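Side-chain contacts in GTP cyclohydrolase 1 type 2 homolog (Staphylococcus aureus subsp. aureus, PDB 3LNL), which is of unknown function, but belongs to the NIF3 family and assembles as a toroid-shaped hexamer that carries a dinuclear zinc centre in each subunit: residues 342-345 with 346-349; 49-52 with 53-57. The protein carries 2 engineered substitutions. All coordinates share one frame; numbering follows the deposited sequence.

Contact 1: 342-345 with 346-349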
ATOM      1  N   THR B 342     -42.621  -8.434   5.075  1.00 13.63           N
ATOM      2  CA  THR B 342     -43.484  -7.726   6.021  1.00 14.47           C
ATOM      3  C   THR B 342     -43.228  -6.206   5.976  1.00 13.94           C
ATOM      4  O   THR B 342     -44.150  -5.397   5.837  1.00 12.52           O
ATOM      5  CB  THR B 342     -43.303  -8.282   7.454  1.00 15.31           C
ATOM      6  OG1 THR B 342     -43.701  -9.638   7.432  1.00 15.83           O
ATOM      7  CG2 THR B 342     -44.156  -7.446   8.536  1.00 15.01           C
ATOM      8  N   LEU B 343     -41.970  -5.830   6.034  1.00 13.59           N
ATOM      9  CA  LEU B 343     -41.616  -4.417   5.921  1.00 13.99           C
ATOM     10  C   LEU B 343     -42.211  -3.806   4.644  1.00 13.86           C
ATOM     11  O   LEU B 343     -42.882  -2.779   4.683  1.00 13.36           O
ATOM     12  CB  LEU B 343     -40.110  -4.228   5.928  1.00 13.10           C
ATOM     13  CG  LEU B 343     -39.356  -4.496   7.242  1.00 15.46           C
ATOM     14  CD1 LEU B 343     -37.878  -4.387   6.999  1.00 14.15           C
ATOM     15  CD2 LEU B 343     -39.819  -3.558   8.411  1.00 16.97           C
ATOM     16  N   LEU B 344     -41.945  -4.434   3.511  1.00 14.37           N
ATOM     17  CA  LEU B 344     -42.349  -3.855   2.229  1.00 15.17           C
ATOM     18  C   LEU B 344     -43.867  -3.754   2.084  1.00 15.40           C
ATOM     19  O   LEU B 344     -44.381  -2.762   1.543  1.00 14.73           O
ATOM     20  CB  LEU B 344     -41.751  -4.635   1.066  1.00 15.18           C
ATOM     21  CG  LEU B 344     -41.851  -3.955  -0.309  1.00 17.77           C
ATOM     22  CD1 LEU B 344     -41.285  -2.516  -0.379  1.00 17.56           C
ATOM     23  CD2 LEU B 344     -41.121  -4.826  -1.392  1.00 17.69           C
ATOM     24  N   MET B 345     -44.576  -4.768   2.560  0.50 15.82           N
ATOM     25  CA  MET B 345     -46.038  -4.735   2.580  0.50 16.65           C
ATOM     26  C   MET B 345     -46.544  -3.537   3.375  0.50 16.80           C
ATOM     27  O   MET B 345     -47.503  -2.875   2.975  0.50 16.01           O
ATOM     28  CB  MET B 345     -46.591  -6.016   3.188  0.50 16.93           C
ATOM     29  CG  MET B 345     -46.406  -7.207   2.299  0.50 18.98           C
ATOM     30  SD  MET B 345     -47.394  -8.624   2.777  0.50 24.42           S
ATOM     31  CE  MET B 345     -47.121  -8.732   4.575  0.50 23.37           C
ATOM     32  N   ASN B 346     -45.887  -3.269   4.493  1.00 17.05           N
ATOM     33  CA  ASN B 346     -46.222  -2.116   5.326  1.00 18.79           C
ATOM     34  C   ASN B 346     -45.915  -0.795   4.632  1.00 18.01           C
ATOM     35  O   ASN B 346     -46.747   0.125   4.631  1.00 16.47           O
ATOM     36  CB  ASN B 346     -45.448  -2.156   6.653  1.00 19.95           C
ATOM     37  CG  ASN B 346     -45.843  -1.011   7.561  1.00 26.07           C
ATOM     38  OD1 ASN B 346     -47.048  -0.722   7.709  1.00 35.62           O
ATOM     39  ND2 ASN B 346     -44.850  -0.299   8.126  1.00 32.31           N
ATOM     40  N   TRP B 347     -44.720  -0.690   4.047  1.00 16.88           N
ATOM     41  CA  TRP B 347     -44.363   0.532   3.312  1.00 16.80           C
ATOM     42  C   TRP B 347     -45.327   0.779   2.143  1.00 17.15           C
ATOM     43  O   TRP B 347     -45.732   1.943   1.870  1.00 17.45           O
ATOM     44  CB  TRP B 347     -42.924   0.479   2.790  1.00 15.91           C
ATOM     45  CG  TRP B 347     -41.924   0.269   3.840  1.00 17.56           C
ATOM     46  CD1 TRP B 347     -42.022   0.634   5.162  1.00 16.62           C
ATOM     47  CD2 TRP B 347     -40.636  -0.357   3.689  1.00 15.59           C
ATOM     48  NE1 TRP B 347     -40.885   0.222   5.835  1.00 15.87           N
ATOM     49  CE2 TRP B 347     -40.019  -0.362   4.957  1.00 17.22           C
ATOM     50  CE3 TRP B 347     -39.962  -0.931   2.611  1.00 15.72           C
ATOM     51  CZ2 TRP B 347     -38.759  -0.910   5.171  1.00 18.11           C
ATOM     52  CZ3 TRP B 347     -38.724  -1.490   2.820  1.00 19.37           C
ATOM     53  CH2 TRP B 347     -38.124  -1.466   4.102  1.00 19.15           C
ATOM     54  N   PHE B 348     -45.716  -0.300   1.459  1.00 16.92           N
ATOM     55  CA  PHE B 348     -46.656  -0.185   0.363  1.00 17.24           C
ATOM     56  C   PHE B 348     -48.058   0.236   0.863  1.00 18.22           C
ATOM     57  O   PHE B 348     -48.740   0.968   0.176  1.00 16.99           O
ATOM     58  CB  PHE B 348     -46.808  -1.502  -0.400  1.00 17.63           C
ATOM     59  CG  PHE B 348     -45.698  -1.814  -1.410  1.00 17.54           C
ATOM     60  CD1 PHE B 348     -45.713  -3.056  -2.074  1.00 16.56           C
ATOM     61  CD2 PHE B 348     -44.671  -0.915  -1.701  1.00 16.94           C
ATOM     62  CE1 PHE B 348     -44.718  -3.384  -3.013  1.00 16.13           C
ATOM     63  CE2 PHE B 348     -43.662  -1.232  -2.633  1.00 16.58           C
ATOM     64  CZ  PHE B 348     -43.681  -2.474  -3.273  1.00 17.71           C
ATOM     65  N   ASN B 349     -48.478  -0.280   2.018  1.00 19.13           N
ATOM     66  CA  ASN B 349     -49.759   0.093   2.599  1.00 21.33           C
ATOM     67  C   ASN B 349     -49.781   1.605   2.829  1.00 22.11           C
ATOM     68  O   ASN B 349     -50.640   2.293   2.331  1.00 23.99           O
ATOM     69  CB  ASN B 349     -50.022  -0.632   3.913  1.00 21.09           C
ATOM     70  CG  ASN B 349     -51.340  -0.185   4.545  1.00 22.66           C
ATOM     71  OD1 ASN B 349     -52.389  -0.424   3.967  1.00 25.01           O
ATOM     72  ND2 ASN B 349     -51.289   0.460   5.715  1.00 21.14           N
TER
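L344 puts its CD1 methyl where W347 and F348, one turn further along the amphipathic helix 336-350, both meet it; the helix packs in a NIF3 domain against helix 7-17 and strand 357-359. This is the tight side. CD1 of L344 does double duty: it lies 3.5 Å from CE2 of F348 and 3.6 Å from CE3 of W347. The methine is placed over the phenyl face, L344 CG being 3.9 Å from the F348 ring centroid and 16° off the normal, a CH-pi contact. With chi1 at -167°, CG of L344 stands opposite its own backbone N, and its side chain crosses that of W347 at about a right angle while meeting F348 aslant. L10 and L13 of helix 7-17 and V357 are among the apolar neighbours of the phenyl ring; L14 touches both L344 and W347, and H17 stacks on the indole.

L343, partly exposed, runs alongside W347 in the same direction and sets its CB over the six-membered ring, 4.0 Å from the centroid, while CD1 stays on that same side of the ring, above its rim near CZ2 and CH2.

The other side is looser. T342, M345, N346 and N349 are exposed, and across this contact their side chains make no bond with one another; the OG1 of T342 turns back to the carbonyl of E338, one turn earlier. What ties this side together is backbone, as in N349 N to M345 O at 2.9 Å.

Besides accepting from W347 N, the oxygen of L343 lies over one face of the indole, away from the middle of the ring, 3.3 Å from CG of W347.

Contact 2: 49-52 with 53-57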
ATOM      1  N   CYS B  49     -30.234 -14.923  -4.841  1.00 12.45           N
ATOM      2  CA  CYS B  49     -31.022 -15.043  -6.087  1.00 12.13           C
ATOM      3  C   CYS B  49     -30.456 -16.181  -6.925  1.00 12.34           C
ATOM      4  O   CYS B  49     -29.601 -15.950  -7.774  1.00 12.87           O
ATOM      5  CB  CYS B  49     -30.951 -13.771  -6.880  1.00 12.49           C
ATOM      6  SG  CYS B  49     -32.025 -13.864  -8.359  1.00 14.92           S
ATOM      7  N   THR B  50     -30.854 -17.424  -6.604  1.00 12.03           N
ATOM      8  CA  THR B  50     -30.386 -18.594  -7.322  1.00 11.66           C
ATOM      9  C   THR B  50     -31.273 -18.794  -8.567  1.00 12.34           C
ATOM     10  O   THR B  50     -32.326 -18.096  -8.746  1.00 10.52           O
ATOM     11  CB  THR B  50     -30.507 -19.845  -6.467  1.00 12.79           C
ATOM     12  OG1 THR B  50     -31.890 -20.102  -6.227  1.00 11.42           O
ATOM     13  CG2 THR B  50     -29.738 -19.672  -5.117  1.00 10.17           C
ATOM     14  N   LEU B  51     -30.933 -19.788  -9.387  1.00 12.30           N
ATOM     15  CA  LEU B  51     -31.757 -20.047 -10.598  1.00 13.12           C
ATOM     16  C   LEU B  51     -33.187 -20.413 -10.225  1.00 13.07           C
ATOM     17  O   LEU B  51     -34.163 -19.999 -10.898  1.00 12.83           O
ATOM     18  CB  LEU B  51     -31.160 -21.144 -11.468  1.00 14.33           C
ATOM     19  CG  LEU B  51     -31.726 -21.398 -12.896  1.00 17.39           C
ATOM     20  CD1 LEU B  51     -31.487 -20.230 -13.774  1.00 15.03           C
ATOM     21  CD2 LEU B  51     -31.057 -22.652 -13.498  1.00 21.60           C
ATOM     22  N   GLU B  52     -33.345 -21.214  -9.166  0.60 13.97           N
ATOM     23  CA  GLU B  52     -34.699 -21.617  -8.723  0.60 13.06           C
ATOM     24  C   GLU B  52     -35.518 -20.393  -8.314  0.60 12.52           C
ATOM     25  O   GLU B  52     -36.711 -20.329  -8.591  0.60 12.44           O
ATOM     26  CB  GLU B  52     -34.656 -22.667  -7.592  0.60 14.18           C
ATOM     27  CG  GLU B  52     -34.172 -24.074  -8.065  0.60 16.21           C
ATOM     28  CD  GLU B  52     -34.033 -25.133  -6.944  0.60 22.18           C
ATOM     29  OE1 GLU B  52     -33.943 -24.801  -5.728  0.60 23.05           O
ATOM     30  OE2 GLU B  52     -33.993 -26.339  -7.300  0.60 26.94           O
ATOM     31  N   VAL B  53     -34.874 -19.392  -7.708  1.00 12.14           N
ATOM     32  CA  VAL B  53     -35.594 -18.181  -7.315  1.00 11.66           C
ATOM     33  C   VAL B  53     -36.099 -17.418  -8.567  1.00 12.41           C
ATOM     34  O   VAL B  53     -37.237 -16.933  -8.597  1.00 12.24           O
ATOM     35  CB  VAL B  53     -34.747 -17.290  -6.405  1.00 12.03           C
ATOM     36  CG1 VAL B  53     -35.425 -15.871  -6.194  1.00 12.40           C
ATOM     37  CG2 VAL B  53     -34.533 -18.010  -5.073  1.00 11.51           C
ATOM     38  N   VAL B  54     -35.270 -17.356  -9.592  1.00 11.89           N
ATOM     39  CA  VAL B  54     -35.642 -16.703 -10.821  1.00 12.59           C
ATOM     40  C   VAL B  54     -36.835 -17.448 -11.463  1.00 13.74           C
ATOM     41  O   VAL B  54     -37.793 -16.804 -11.885  1.00 13.35           O
ATOM     42  CB  VAL B  54     -34.445 -16.578 -11.805  1.00 13.08           C
ATOM     43  CG1 VAL B  54     -34.877 -15.852 -13.081  1.00 10.57           C
ATOM     44  CG2 VAL B  54     -33.278 -15.870 -11.123  1.00  8.46           C
ATOM     45  N   ASN B  55     -36.798 -18.786 -11.439  1.00 14.48           N
ATOM     46  CA  ASN B  55     -37.865 -19.607 -12.005  1.00 15.27           C
ATOM     47  C   ASN B  55     -39.127 -19.393 -11.242  1.00 14.18           C
ATOM     48  O   ASN B  55     -40.205 -19.382 -11.821  1.00 14.40           O
ATOM     49  CB  ASN B  55     -37.491 -21.088 -11.986  1.00 15.70           C
ATOM     50  CG  ASN B  55     -36.417 -21.438 -13.022  1.00 19.80           C
ATOM     51  OD1 ASN B  55     -36.288 -20.760 -14.026  1.00 23.87           O
ATOM     52  ND2 ASN B  55     -35.727 -22.548 -12.815  1.00 21.86           N
ATOM     53  N   GLU B  56     -39.001 -19.256  -9.926  1.00 13.68           N
ATOM     54  CA  GLU B  56     -40.159 -18.986  -9.062  1.00 13.61           C
ATOM     55  C   GLU B  56     -40.802 -17.596  -9.380  1.00 12.81           C
ATOM     56  O   GLU B  56     -42.022 -17.472  -9.462  1.00 12.92           O
ATOM     57  CB  GLU B  56     -39.726 -19.093  -7.582  1.00 14.03           C
ATOM     58  CG  GLU B  56     -40.791 -18.741  -6.498  1.00 16.07           C
ATOM     59  CD  GLU B  56     -40.173 -18.684  -5.106  1.00 16.37           C
ATOM     60  OE1 GLU B  56     -40.928 -18.835  -4.172  1.00 19.05           O
ATOM     61  OE2 GLU B  56     -38.927 -18.482  -4.920  1.00 16.47           O
ATOM     62  N   ALA B  57     -39.991 -16.579  -9.605  1.00 12.65           N
ATOM     63  CA  ALA B  57     -40.522 -15.244 -10.002  1.00 12.53           C
ATOM     64  C   ALA B  57     -41.271 -15.334 -11.314  1.00 13.89           C
ATOM     65  O   ALA B  57     -42.386 -14.829 -11.423  1.00 13.63           O
ATOM     66  CB  ALA B  57     -39.413 -14.205 -10.095  1.00 11.49           C
TER
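V53 meets T50 at the start of helix 51-60, where T50 is the N-cap. The CB of V53 rests 3.5 Å from the carbonyl O of T50. From there CG2 passes the threonine hydroxyl, 3.6 Å from T50 OG1, the two side chains crossing at about a right angle. CG1 leaves in another direction, opposite the backbone N (chi1 170°), and the side chain as a whole is buried against L44, A46 and I65.

The cap itself is a weak, long bond, V53 N to T50 OG1 at 3.4 Å. It forms because chi1 of 66° swings OG1 between the backbone N and the carbonyl carbon of T50, toward the first turn. The T50 carbonyl accepts V54 N at 3.2 Å.

One residue earlier, buried C49 brings its SG to 3.6 Å from CG2 of V54, a methyl that also touches the T50 carbonyl oxygen. Where the helix is partly exposed, the amide of N55 hangs over the L51 carbonyl, with CG 3.4 Å from L51 O, and its OD1 takes a hydrogen bond from K90.

Helix 51-60 is the crossover of a beta-alpha-beta unit: V53 and A57 face strands 43-46 and 64-67, V54 leans on helix 83-93, and E56 ties the helix to S360 and T361 just after strand 357-359.

From the N terminus, helix 7-17 comes first and is the helix on which contact 1 later packs. The chain then runs through strand 43-46 into contact 2, which covers the capped start of helix 51-60 before strand 64-67. Nearly three hundred residues later, past the PII-like middle region, contact 1 closes two turns of helix 336-350. The two follow in series, neither nested nor crossing, with nearest atoms about 13 Å apart. Strand 357-359 brings them into one framework: it lies beside strand 43-46 in the five-stranded sheet, touches contact 1 through V357, and leads into S360 and T361, which bind E56 of contact 2.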